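PDB 7CLU: methyltransferase domain-containing protein from Serratia marcescens, which probably acts as a dimeric SAM-dependent O-methyltransferase in the biosynthesis of prodigiosin, recognising its substrate by induced fit. Local coordinates for residues L27-Q32 / E55-A60; K19-A24 / R62-L67; Q90-L95 / G150-P155; Y74-A79 / F83-E88. One frame throughout, in Å; residues are numbered along the deposited sequence.

Contact 1: residues L27-Q32 / E55-A60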
loop_
_atom_site.group_PDB
_atom_site.type_symbol
_atom_site.label_atom_id
_atom_site.label_comp_id
_atom_site.label_asym_id
_atom_site.label_seq_id
_atom_site.Cartn_x
_atom_site.Cartn_y
_atom_site.Cartn_z
ATOM N N LEU A 27 13.977 -10.134 -1.798
ATOM C CA LEU A 27 15.427 -10.188 -1.966
ATOM C C LEU A 27 16.133 -10.827 -0.777
ATOM O O LEU A 27 17.344 -11.055 -0.853
ATOM C CB LEU A 27 15.979 -8.777 -2.204
ATOM C CG LEU A 27 15.692 -8.142 -3.567
ATOM C CD1 LEU A 27 15.910 -6.633 -3.556
ATOM C CD2 LEU A 27 16.554 -8.779 -4.642
ATOM N N LYS A 28 15.410 -11.140 0.300
ATOM C CA LYS A 28 16.008 -11.606 1.548
ATOM C C LYS A 28 17.093 -10.642 2.021
ATOM O O LYS A 28 18.160 -11.046 2.485
ATOM C CB LYS A 28 16.549 -13.029 1.400
ATOM C CG LYS A 28 15.463 -14.064 1.159
ATOM C CD LYS A 28 16.042 -15.356 0.608
ATOM C CE LYS A 28 14.982 -16.454 0.538
ATOM N NZ LYS A 28 14.028 -16.378 1.680
ATOM N N LEU A 29 16.806 -9.345 1.900
ATOM C CA LEU A 29 17.810 -8.325 2.171
ATOM C C LEU A 29 18.225 -8.336 3.632
ATOM O O LEU A 29 19.415 -8.239 3.950
ATOM C CB LEU A 29 17.266 -6.952 1.767
ATOM C CG LEU A 29 18.090 -5.706 2.123
ATOM C CD1 LEU A 29 17.903 -4.627 1.053
ATOM C CD2 LEU A 29 17.703 -5.169 3.471
ATOM N N PHE A 30 17.256 -8.441 4.540
ATOM C CA PHE A 30 17.592 -8.425 5.951
ATOM C C PHE A 30 18.434 -9.627 6.354
ATOM O O PHE A 30 19.109 -9.570 7.383
ATOM C CB PHE A 30 16.316 -8.345 6.785
ATOM C CG PHE A 30 15.375 -7.275 6.324
ATOM C CD1 PHE A 30 15.629 -5.944 6.606
ATOM C CD2 PHE A 30 14.242 -7.601 5.594
ATOM C CE1 PHE A 30 14.770 -4.951 6.182
ATOM C CE2 PHE A 30 13.376 -6.617 5.160
ATOM C CZ PHE A 30 13.640 -5.281 5.448
ATOM N N ASP A 31 18.433 -10.700 5.554
ATOM C CA ASP A 31 19.281 -11.847 5.865
ATOM C C ASP A 31 20.759 -11.465 5.888
ATOM O O ASP A 31 21.524 -12.000 6.696
ATOM C CB ASP A 31 19.049 -12.964 4.846
ATOM C CG ASP A 31 17.725 -13.698 5.060
ATOM O OD1 ASP A 31 17.087 -13.528 6.126
ATOM O OD2 ASP A 31 17.337 -14.460 4.149
ATOM N N GLN A 32 21.168 -10.542 5.020
ATOM C CA GLN A 32 22.565 -10.128 4.901
ATOM C C GLN A 32 23.075 -9.383 6.120
ATOM O O GLN A 32 24.286 -9.136 6.214
ATOM C CB GLN A 32 22.746 -9.252 3.665
ATOM C CG GLN A 32 22.072 -9.808 2.425
ATOM C CD GLN A 32 22.329 -11.298 2.253
ATOM O OE1 GLN A 32 23.480 -11.746 2.259
ATOM N NE2 GLN A 32 21.253 -12.075 2.114
ATOM N N GLU A 55 21.393 0.511 -2.701
ATOM C CA GLU A 55 21.513 1.619 -1.757
ATOM C C GLU A 55 20.208 2.398 -1.666
ATOM O O GLU A 55 19.792 2.800 -0.574
ATOM C CB GLU A 55 22.676 2.553 -2.145
ATOM C CG GLU A 55 22.974 3.536 -1.011
ATOM C CD GLU A 55 24.157 4.481 -1.257
ATOM O OE1 GLU A 55 24.670 4.568 -2.378
ATOM O OE2 GLU A 55 24.581 5.136 -0.285
ATOM N N GLN A 56 19.516 2.568 -2.798
ATOM C CA GLN A 56 18.233 3.264 -2.776
ATOM C C GLN A 56 17.220 2.517 -1.925
ATOM O O GLN A 56 16.443 3.130 -1.184
ATOM C CB GLN A 56 17.694 3.452 -4.198
ATOM C CG GLN A 56 18.365 4.577 -4.980
ATOM C CD GLN A 56 17.951 4.586 -6.444
ATOM O OE1 GLN A 56 18.364 3.727 -7.216
ATOM N NE2 GLN A 56 17.128 5.551 -6.827
ATOM N N LEU A 57 17.190 1.192 -2.044
ATOM C CA LEU A 57 16.295 0.407 -1.202
ATOM C C LEU A 57 16.701 0.510 0.267
ATOM O O LEU A 57 15.846 0.665 1.143
ATOM C CB LEU A 57 16.297 -1.046 -1.670
ATOM C CG LEU A 57 15.377 -1.973 -0.894
ATOM C CD1 LEU A 57 13.955 -1.420 -0.838
ATOM C CD2 LEU A 57 15.423 -3.366 -1.526
ATOM N N LEU A 58 18.006 0.469 0.541
ATOM C CA LEU A 58 18.492 0.520 1.923
ATOM C C LEU A 58 18.147 1.843 2.587
ATOM O O LEU A 58 17.682 1.869 3.736
ATOM C CB LEU A 58 20.001 0.293 1.949
ATOM C CG LEU A 58 20.405 -1.136 1.613
ATOM C CD1 LEU A 58 21.886 -1.152 1.299
ATOM C CD2 LEU A 58 20.065 -2.056 2.773
ATOM N N ILE A 59 18.416 2.956 1.889
ATOM C CA ILE A 59 18.112 4.280 2.422
ATOM C C ILE A 59 16.631 4.400 2.734
ATOM O O ILE A 59 16.242 4.964 3.761
ATOM C CB ILE A 59 18.566 5.365 1.430
ATOM C CG1 ILE A 59 20.092 5.423 1.347
ATOM C CG2 ILE A 59 17.986 6.724 1.793
ATOM C CD1 ILE A 59 20.588 6.404 0.254
ATOM N N ALA A 60 15.778 3.895 1.837
ATOM C CA ALA A 60 14.345 3.899 2.091
ATOM C C ALA A 60 14.007 3.087 3.335
ATOM O O ALA A 60 13.234 3.536 4.183
ATOM C CB ALA A 60 13.582 3.356 0.867
#
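Three methyl groups, those of Leu29, Leu57 and Leu58, meet at the middle of this contact and illustrate how a helix can be joined to a loop by branched apolar side chains alone. Leu29 supplies the hub. Its CG stands anti to the backbone N (chi1 173°), which carries CD1 to the methyls of Leu57 and Leu58, neighbours on helix 51-63. There CD1 lies 3.8 Å from Leu57 CD2, the two side chains running past one another in opposite senses. The same Leu29 CD1 lies 3.8 Å from Leu58 CD2, in this case at a slant. The CA-CB bond of Leu58 points past segment 27-32 rather than at it, and the CD2 branch brings the side chain into contact. Leu27 adds a third apolar pair, with its CD1 3.9 Å from Leu57 CD2, so that this one methyl of Leu57 meets both leucines of segment 27-32.

The polar bonds serve the shape of the loop. Lys28, with positive phi, ends the preceding helix in a Schellman motif. Its carbonyl O is taken from opposite faces of the peptide plane by Asp31 N, at 3.1 Å, and by Gln32 NE2, at 3.3 Å. Such a double grip helps to hold the turn from which Leu29 projects.

Within the dimerisation domain, the contact ties the chain just after helix 15-26 to helix 51-63. Leu58 also packs on Ala40 and Ile43 of helix 40-47 and on Tyr74 of strand 73-75, while Gln56, at the far side of helix 51-63, bonds to Ser292 of the second subunit.

Contact 2: residues K19-A24 / R62-L67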
loop_
_atom_site.group_PDB
_atom_site.type_symbol
_atom_site.label_atom_id
_atom_site.label_comp_id
_atom_site.label_asym_id
_atom_site.label_seq_id
_atom_site.Cartn_x
_atom_site.Cartn_y
_atom_site.Cartn_z
ATOM N N LYS A 19 5.687 -1.777 -1.158
ATOM C CA LYS A 19 6.566 -2.477 -2.092
ATOM C C LYS A 19 8.035 -2.371 -1.703
ATOM O O LYS A 19 8.818 -3.271 -2.037
ATOM C CB LYS A 19 6.362 -1.953 -3.515
ATOM C CG LYS A 19 5.189 -2.597 -4.253
ATOM C CD LYS A 19 5.500 -4.059 -4.574
ATOM C CE LYS A 19 4.446 -4.671 -5.465
ATOM N NZ LYS A 19 4.913 -5.955 -6.072
ATOM N N ALA A 20 8.446 -1.307 -0.996
ATOM C CA ALA A 20 9.800 -1.321 -0.443
ATOM C C ALA A 20 9.973 -2.499 0.514
ATOM O O ALA A 20 10.982 -3.208 0.469
ATOM C CB ALA A 20 10.129 -0.000 0.266
ATOM N N LEU A 21 8.973 -2.747 1.358
ATOM C CA LEU A 21 9.054 -3.873 2.285
ATOM C C LEU A 21 8.996 -5.217 1.560
ATOM O O LEU A 21 9.824 -6.098 1.824
ATOM C CB LEU A 21 7.952 -3.754 3.336
ATOM C CG LEU A 21 8.171 -2.735 4.468
ATOM C CD1 LEU A 21 6.880 -2.536 5.265
ATOM C CD2 LEU A 21 9.302 -3.170 5.432
ATOM N N THR A 22 8.020 -5.412 0.651
ATOM C CA THR A 22 7.909 -6.721 0.002
ATOM C C THR A 22 9.100 -7.011 -0.906
ATOM O O THR A 22 9.509 -8.169 -1.021
ATOM C CB THR A 22 6.605 -6.867 -0.806
ATOM O OG1 THR A 22 6.601 -5.988 -1.932
ATOM C CG2 THR A 22 5.348 -6.616 0.068
ATOM N N ALA A 23 9.679 -5.987 -1.541
ATOM C CA ALA A 23 10.888 -6.218 -2.327
ATOM C C ALA A 23 12.050 -6.650 -1.430
ATOM O O ALA A 23 12.735 -7.640 -1.713
ATOM C CB ALA A 23 11.246 -4.967 -3.127
ATOM N N ALA A 24 12.274 -5.924 -0.333
ATOM C CA ALA A 24 13.324 -6.295 0.616
ATOM C C ALA A 24 13.153 -7.724 1.118
ATOM O O ALA A 24 14.138 -8.460 1.291
ATOM C CB ALA A 24 13.326 -5.324 1.792
ATOM N N ARG A 62 15.894 2.400 5.803
ATOM C CA ARG A 62 16.375 3.128 6.975
ATOM C C ARG A 62 15.420 4.260 7.312
ATOM O O ARG A 62 15.021 4.437 8.471
ATOM C CB ARG A 62 17.777 3.668 6.698
ATOM C CG ARG A 62 18.168 4.859 7.573
ATOM C CD ARG A 62 18.250 4.470 9.053
ATOM N NE ARG A 62 18.649 5.599 9.882
ATOM C CZ ARG A 62 17.811 6.494 10.393
ATOM N NH1 ARG A 62 16.517 6.398 10.161
ATOM N NH2 ARG A 62 18.274 7.497 11.135
ATOM N N ALA A 63 15.026 5.032 6.288
ATOM C CA ALA A 63 14.148 6.170 6.528
ATOM C C ALA A 63 12.797 5.721 7.067
ATOM O O ALA A 63 12.136 6.481 7.780
ATOM C CB ALA A 63 13.972 6.982 5.235
ATOM N N MET A 64 12.383 4.487 6.754
ATOM C CA MET A 64 11.121 3.940 7.253
ATOM C C MET A 64 11.233 3.369 8.660
ATOM O O MET A 64 10.202 3.021 9.251
ATOM C CB MET A 64 10.595 2.844 6.306
ATOM C CG MET A 64 10.072 3.346 4.941
ATOM S SD MET A 64 9.876 1.998 3.756
ATOM C CE MET A 64 8.668 1.025 4.636
ATOM N N GLY A 65 12.441 3.241 9.199
ATOM C CA GLY A 65 12.647 2.747 10.543
ATOM C C GLY A 65 12.914 1.262 10.661
ATOM O O GLY A 65 13.073 0.769 11.792
ATOM N N TYR A 66 12.962 0.532 9.537
ATOM C CA TYR A 66 13.182 -0.909 9.562
ATOM C C TYR A 66 14.649 -1.265 9.748
ATOM O O TYR A 66 14.953 -2.339 10.275
ATOM C CB TYR A 66 12.612 -1.551 8.290
ATOM C CG TYR A 66 11.096 -1.549 8.345
ATOM C CD1 TYR A 66 10.409 -2.548 9.028
ATOM C CD2 TYR A 66 10.364 -0.502 7.797
ATOM C CE1 TYR A 66 9.027 -2.525 9.130
ATOM C CE2 TYR A 66 8.991 -0.459 7.896
ATOM C CZ TYR A 66 8.322 -1.476 8.563
ATOM O OH TYR A 66 6.947 -1.444 8.658
ATOM N N LEU A 67 15.559 -0.380 9.361
ATOM C CA LEU A 67 16.976 -0.582 9.591
ATOM C C LEU A 67 17.550 0.638 10.293
ATOM O O LEU A 67 17.006 1.745 10.192
ATOM C CB LEU A 67 17.734 -0.813 8.284
ATOM C CG LEU A 67 17.387 -2.033 7.437
ATOM C CD1 LEU A 67 18.129 -1.967 6.115
ATOM C CD2 LEU A 67 17.713 -3.347 8.206
#
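Over one face of the Tyr66 ring sits the CD2 methyl of Leu21, 3.5 Å from the centroid and only 3° off the ring normal, a CH-pi contact almost perfectly centred. At the ring's edge, in its plane, lies CB of Met64 from the same segment. The other Leu21 methyl, CD1, is set toward the phenol end, 3.6 Å from Tyr66 OH. That hydroxyl is hydrogen-bonded to Gln11 of the second subunit, so the ring is held by packing on its face and by a polar bond at its far end.

Met64 fills in beside the tyrosine. A bend at chi3 (61°) turns its CE to within 3.8 Å of Leu21 CG, while SD rests 4.0 Å from the CB of Ala20. Gly65 has positive phi in a Schellman motif, and the residues before and after it, Met64 and Tyr66, both point at helix 15-26.

The contact thus joins the middle of helix 15-26 to the last turn and exit of helix 51-63, with the chain going on through Leu67 toward strand 68-70. On helix 15-26, Lys19 and Thr22 both bond to Asp100 of helix 93-107.

Contact 3: residues Q90-L95 / G150-P155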
loop_
_atom_site.group_PDB
_atom_site.type_symbol
_atom_site.label_atom_id
_atom_site.label_comp_id
_atom_site.label_asym_id
_atom_site.label_seq_id
_atom_site.Cartn_x
_atom_site.Cartn_y
_atom_site.Cartn_z
ATOM N N GLN A 90 8.458 -16.180 12.749
ATOM C CA GLN A 90 7.491 -15.135 12.437
ATOM C C GLN A 90 7.814 -14.402 11.131
ATOM O O GLN A 90 7.251 -13.334 10.868
ATOM C CB GLN A 90 7.395 -14.158 13.611
ATOM C CG GLN A 90 6.639 -14.726 14.814
ATOM C CD GLN A 90 5.356 -13.964 15.125
ATOM O OE1 GLN A 90 5.362 -13.005 15.909
ATOM N NE2 GLN A 90 4.251 -14.381 14.507
ATOM N N TRP A 91 8.699 -14.970 10.316
ATOM C CA TRP A 91 9.098 -14.432 9.021
ATOM C C TRP A 91 7.896 -14.018 8.181
ATOM O O TRP A 91 6.925 -14.767 8.047
ATOM C CB TRP A 91 9.927 -15.511 8.312
ATOM C CG TRP A 91 10.155 -15.451 6.802
ATOM C CD1 TRP A 91 9.837 -16.435 5.888
ATOM C CD2 TRP A 91 10.818 -14.422 6.051
ATOM N NE1 TRP A 91 10.246 -16.070 4.637
ATOM C CE2 TRP A 91 10.863 -14.847 4.709
ATOM C CE3 TRP A 91 11.377 -13.189 6.383
ATOM C CZ2 TRP A 91 11.418 -14.071 3.699
ATOM C CZ3 TRP A 91 11.945 -12.432 5.383
ATOM C CH2 TRP A 91 11.951 -12.867 4.055
ATOM N N LEU A 92 7.961 -12.812 7.622
ATOM C CA LEU A 92 6.841 -12.262 6.867
ATOM C C LEU A 92 6.909 -12.586 5.378
ATOM O O LEU A 92 6.055 -12.120 4.619
ATOM C CB LEU A 92 6.771 -10.743 7.090
ATOM C CG LEU A 92 6.231 -10.332 8.459
ATOM C CD1 LEU A 92 6.163 -8.819 8.654
ATOM C CD2 LEU A 92 4.871 -10.980 8.713
ATOM N N GLY A 93 7.880 -13.402 4.955
ATOM C CA GLY A 93 8.090 -13.625 3.532
ATOM C C GLY A 93 6.877 -14.180 2.807
ATOM O O GLY A 93 6.623 -13.827 1.650
ATOM N N TRP A 94 6.108 -15.054 3.461
ATOM C CA TRP A 94 4.949 -15.597 2.757
ATOM C C TRP A 94 3.968 -14.492 2.402
ATOM O O TRP A 94 3.458 -14.448 1.278
ATOM C CB TRP A 94 4.230 -16.686 3.559
ATOM C CG TRP A 94 3.087 -17.252 2.727
ATOM C CD1 TRP A 94 3.136 -18.338 1.891
ATOM C CD2 TRP A 94 1.764 -16.707 2.598
ATOM N NE1 TRP A 94 1.917 -18.517 1.279
ATOM C CE2 TRP A 94 1.061 -17.526 1.690
ATOM C CE3 TRP A 94 1.104 -15.613 3.167
ATOM C CZ2 TRP A 94 -0.268 -17.281 1.343
ATOM C CZ3 TRP A 94 -0.213 -15.370 2.815
ATOM C CH2 TRP A 94 -0.883 -16.200 1.917
ATOM N N LEU A 95 3.692 -13.584 3.344
ATOM C CA LEU A 95 2.780 -12.487 3.037
ATOM C C LEU A 95 3.329 -11.623 1.912
ATOM O O LEU A 95 2.593 -11.230 0.998
ATOM C CB LEU A 95 2.518 -11.651 4.283
ATOM C CG LEU A 95 1.569 -10.448 4.179
ATOM C CD1 LEU A 95 0.211 -10.888 3.651
ATOM C CD2 LEU A 95 1.424 -9.761 5.547
ATOM N N GLY A 150 -1.525 -19.396 10.828
ATOM C CA GLY A 150 -1.457 -20.008 12.144
ATOM C C GLY A 150 -0.595 -19.213 13.101
ATOM O O GLY A 150 -0.942 -19.048 14.270
ATOM N N LYS A 151 0.524 -18.682 12.604
ATOM C CA LYS A 151 1.373 -17.817 13.412
ATOM C C LYS A 151 0.591 -16.634 13.964
ATOM O O LYS A 151 0.660 -16.336 15.163
ATOM C CB LYS A 151 2.555 -17.318 12.578
ATOM C CG LYS A 151 3.647 -18.346 12.362
ATOM C CD LYS A 151 4.305 -18.194 10.995
ATOM C CE LYS A 151 4.452 -16.731 10.572
ATOM N NZ LYS A 151 5.568 -16.545 9.598
ATOM N N PHE A 152 -0.151 -15.938 13.101
ATOM C CA PHE A 152 -0.895 -14.764 13.537
ATOM C C PHE A 152 -2.023 -15.102 14.486
ATOM O O PHE A 152 -2.476 -14.223 15.220
ATOM C CB PHE A 152 -1.494 -14.027 12.340
ATOM C CG PHE A 152 -0.531 -13.152 11.647
ATOM C CD1 PHE A 152 0.311 -13.672 10.688
ATOM C CD2 PHE A 152 -0.432 -11.810 11.976
ATOM C CE1 PHE A 152 1.225 -12.869 10.054
ATOM C CE2 PHE A 152 0.484 -10.998 11.345
ATOM C CZ PHE A 152 1.300 -11.526 10.367
ATOM N N ALA A 153 -2.520 -16.335 14.449
ATOM C CA ALA A 153 -3.718 -16.683 15.193
ATOM C C ALA A 153 -3.437 -16.943 16.664
ATOM O O ALA A 153 -4.373 -17.252 17.409
ATOM C CB ALA A 153 -4.392 -17.906 14.556
ATOM N N ALA A 154 -2.176 -16.831 17.092
ATOM C CA ALA A 154 -1.818 -17.121 18.478
ATOM C C ALA A 154 -2.658 -16.346 19.489
ATOM O O ALA A 154 -3.153 -16.969 20.435
ATOM C CB ALA A 154 -0.315 -16.880 18.689
ATOM N N PRO A 155 -2.880 -15.033 19.358
ATOM C CA PRO A 155 -3.743 -14.362 20.345
ATOM C C PRO A 155 -5.186 -14.830 20.312
ATOM O O PRO A 155 -5.824 -14.863 21.369
ATOM C CB PRO A 155 -3.620 -12.880 19.981
ATOM C CG PRO A 155 -2.266 -12.784 19.320
ATOM C CD PRO A 155 -2.159 -14.056 18.518
#
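Lys151 NZ donates a 2.7 Å hydrogen bond to the backbone O of Trp91, the shortest polar link in this contact. It spans the junction between the loop entering helix 93-107 and the end of helix 139-152, which leads toward the Rossmann-like sheet of the methyltransferase fold. The donor stands tilted 24° from the carbonyl plane, with a C=O...N angle of 137°. A second, weak bond to the carbonyl O of Pro89 gives the ammonium two backbone acceptors.

Bends at chi2 and chi3 (37°) steer the lysine there, and its aliphatic part lies along Gln90, CE being 3.9 Å from Gln90 CA. The Gln90 and Lys151 side chains pass one another in opposite directions. The backbone O of Gln90 accepts from Lys5 of the second subunit, so the partner chain reaches this junction as well.

Beside the hydrogen bond is a small apolar contact. Leu92 CD2 comes up to the edge of the Phe152 ring, close to its plane, at 4.0 Å from CZ, the two side chains crossing nearly at right angles. The ring also meets that of Phe148. The side chain of Phe152 is about 7 Å from that of Arg331, a residue seen to bind S-adenosyl-L-homocysteine, which places the contact near the cofactor site.

Leu92 occupies the N-cap position of helix 93-107, and the Trp91 indole lies against the start of that helix: Gly93 N stands 3.2 Å above the ring plane, over its centre.

Contact 4: residues Y74-A79 / F83-E88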
loop_
_atom_site.group_PDB
_atom_site.type_symbol
_atom_site.label_atom_id
_atom_site.label_comp_id
_atom_site.label_asym_id
_atom_site.label_seq_id
_atom_site.Cartn_x
_atom_site.Cartn_y
_atom_site.Cartn_z
ATOM N N TYR A 74 24.726 -0.383 7.726
ATOM C CA TYR A 74 23.339 -0.704 8.016
ATOM C C TYR A 74 23.287 -1.778 9.090
ATOM O O TYR A 74 24.116 -2.692 9.116
ATOM C CB TYR A 74 22.603 -1.155 6.744
ATOM C CG TYR A 74 22.399 0.018 5.817
ATOM C CD1 TYR A 74 21.283 0.837 5.949
ATOM C CD2 TYR A 74 23.352 0.354 4.863
ATOM C CE1 TYR A 74 21.113 1.943 5.147
ATOM C CE2 TYR A 74 23.181 1.457 4.039
ATOM C CZ TYR A 74 22.059 2.249 4.201
ATOM O OH TYR A 74 21.863 3.344 3.399
ATOM N N HIS A 75 22.320 -1.645 9.991
ATOM C CA HIS A 75 22.181 -2.542 11.122
ATOM C C HIS A 75 20.737 -3.014 11.227
ATOM O O HIS A 75 19.807 -2.200 11.210
ATOM C CB HIS A 75 22.625 -1.848 12.423
ATOM C CG HIS A 75 22.202 -2.570 13.659
ATOM N ND1 HIS A 75 22.799 -3.739 14.076
ATOM C CD2 HIS A 75 21.239 -2.289 14.569
ATOM C CE1 HIS A 75 22.210 -4.161 15.180
ATOM N NE2 HIS A 75 21.268 -3.293 15.509
ATOM N N LEU A 76 20.558 -4.326 11.344
ATOM C CA LEU A 76 19.233 -4.890 11.599
ATOM C C LEU A 76 18.866 -4.767 13.075
ATOM O O LEU A 76 19.533 -5.372 13.923
ATOM C CB LEU A 76 19.191 -6.348 11.173
ATOM C CG LEU A 76 17.867 -7.058 11.424
ATOM C CD1 LEU A 76 16.753 -6.421 10.579
ATOM C CD2 LEU A 76 17.992 -8.547 11.100
ATOM N N PRO A 77 17.827 -4.012 13.427
ATOM C CA PRO A 77 17.445 -3.894 14.840
ATOM C C PRO A 77 17.033 -5.241 15.423
ATOM O O PRO A 77 16.397 -6.061 14.754
ATOM C CB PRO A 77 16.266 -2.912 14.809
ATOM C CG PRO A 77 16.506 -2.093 13.558
ATOM C CD PRO A 77 17.081 -3.075 12.569
ATOM N N ALA A 78 17.394 -5.450 16.694
ATOM C CA ALA A 78 17.151 -6.736 17.341
ATOM C C ALA A 78 15.672 -7.078 17.351
ATOM O O ALA A 78 15.287 -8.216 17.070
ATOM C CB ALA A 78 17.707 -6.721 18.769
ATOM N N ALA A 79 14.826 -6.104 17.664
ATOM C CA ALA A 79 13.402 -6.379 17.771
ATOM C C ALA A 79 12.725 -6.596 16.425
ATOM O O ALA A 79 11.539 -6.935 16.412
ATOM C CB ALA A 79 12.702 -5.249 18.525
ATOM N N PHE A 83 10.641 -11.093 12.646
ATOM C CA PHE A 83 9.759 -11.057 11.488
ATOM C C PHE A 83 10.425 -10.651 10.176
ATOM O O PHE A 83 9.788 -10.789 9.127
ATOM C CB PHE A 83 8.542 -10.151 11.764
ATOM C CG PHE A 83 8.879 -8.721 12.103
ATOM C CD1 PHE A 83 9.026 -7.761 11.096
ATOM C CD2 PHE A 83 8.986 -8.321 13.420
ATOM C CE1 PHE A 83 9.307 -6.434 11.412
ATOM C CE2 PHE A 83 9.269 -7.010 13.748
ATOM C CZ PHE A 83 9.426 -6.054 12.732
ATOM N N LEU A 84 11.687 -10.206 10.183
ATOM C CA LEU A 84 12.375 -9.851 8.945
ATOM C C LEU A 84 13.401 -10.881 8.489
ATOM O O LEU A 84 13.846 -10.816 7.339
ATOM C CB LEU A 84 13.083 -8.491 9.071
ATOM C CG LEU A 84 12.177 -7.291 9.328
ATOM C CD1 LEU A 84 12.972 -5.983 9.272
ATOM C CD2 LEU A 84 11.078 -7.307 8.301
ATOM N N LEU A 85 13.804 -11.805 9.345
ATOM C CA LEU A 85 14.756 -12.845 8.972
ATOM C C LEU A 85 14.001 -14.084 8.502
ATOM O O LEU A 85 13.009 -14.487 9.117
ATOM C CB LEU A 85 15.653 -13.197 10.162
ATOM C CG LEU A 85 16.662 -12.102 10.551
ATOM C CD1 LEU A 85 17.373 -12.457 11.850
ATOM C CD2 LEU A 85 17.647 -11.878 9.422
ATOM N N SER A 86 14.496 -14.700 7.429
ATOM C CA SER A 86 13.727 -15.728 6.739
ATOM C C SER A 86 13.715 -17.073 7.457
ATOM O O SER A 86 12.928 -17.949 7.072
ATOM C CB SER A 86 14.247 -15.900 5.316
ATOM O OG SER A 86 15.563 -16.389 5.316
ATOM N N ASP A 87 14.538 -17.262 8.487
ATOM C CA ASP A 87 14.519 -18.488 9.265
ATOM C C ASP A 87 13.810 -18.311 10.593
ATOM O O ASP A 87 13.651 -19.287 11.332
ATOM C CB ASP A 87 15.937 -18.991 9.507
ATOM C CG ASP A 87 16.704 -18.111 10.479
ATOM O OD1 ASP A 87 16.512 -16.872 10.450
ATOM O OD2 ASP A 87 17.490 -18.661 11.277
ATOM N N GLU A 88 13.379 -17.103 10.910
ATOM C CA GLU A 88 12.666 -16.891 12.154
ATOM C C GLU A 88 11.207 -17.324 12.002
ATOM O O GLU A 88 10.597 -17.105 10.953
ATOM C CB GLU A 88 12.748 -15.426 12.573
ATOM C CG GLU A 88 14.161 -14.988 12.933
ATOM C CD GLU A 88 14.711 -15.705 14.155
ATOM O OE1 GLU A 88 13.933 -15.961 15.106
ATOM O OE2 GLU A 88 15.929 -16.005 14.161
#
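Leu76 overlaps two consecutive leucines at once, a compact example of how a branched residue can close a short excursion of the chain. With chi1 at 179° the isobutyl group extends away from the backbone N, and its two methyls part company. CD1 goes to Leu84, whose own CD1 is 4.0 Å away. CD2 turns to Leu85, reaching Leu85 CD2 at 3.7 Å and Leu85 CG at 3.8 Å. Leu84 starts off with its CB directed at the opposing segment, whereas Leu85 only comes close through the end of its side chain.

The second meeting point is of another kind. Phe83 has its CG between the backbone N and the carbonyl carbon (chi1 59°), the crowded position, and this brings the ring to the backbone of Ala79. There Phe83 CE2 comes within 3.5 Å of the carbonyl O of Ala79, the oxygen meeting the ring obliquely.

These contacts fold the chain leaving the small hairpin of strands 68-70 and 73-75 against the short helix 81-84. The hairpin follows the helices of this HTH-related dimerisation domain, in the manner of the wing of a winged helix. Beyond the helix, the chain turns again at Leu85-Glu88, a type I beta turn, and Ser86 is bonded there to Asp31. Pro2 and Thr4 of the second subunit pack on Ala79 and Phe83.

With apolar contact and a carbonyl set against a ring, the leucine part probably rests on shape and burial, while the Ala79-Phe83 approach lies at a more exposed margin, and directional bonding is left to neighbouring parts of the chain.

Contacts 1, 2 and 4 are largely buried within the dimerisation domain, close to the second subunit, whereas contact 3 is at the surface, between the loop entering helix 93-107 and the end of helix 139-152. Contacts 1 and 2 share helix 51-63, taking its middle and end, and Phe30 bridges them by packing on Ala24 and Leu67. Leu67 also touches Leu76 of contact 4. Chemistry follows place: leucine on leucine in contact 1 and mainly so in contact 4, an aromatic face and a methionine in contact 2, and a lysine on a backbone carbonyl beside an apolar pair in contact 3. A probable backbone bond, Leu92 N to Phe83 O, 3.1 Å, joins contacts 3 and 4.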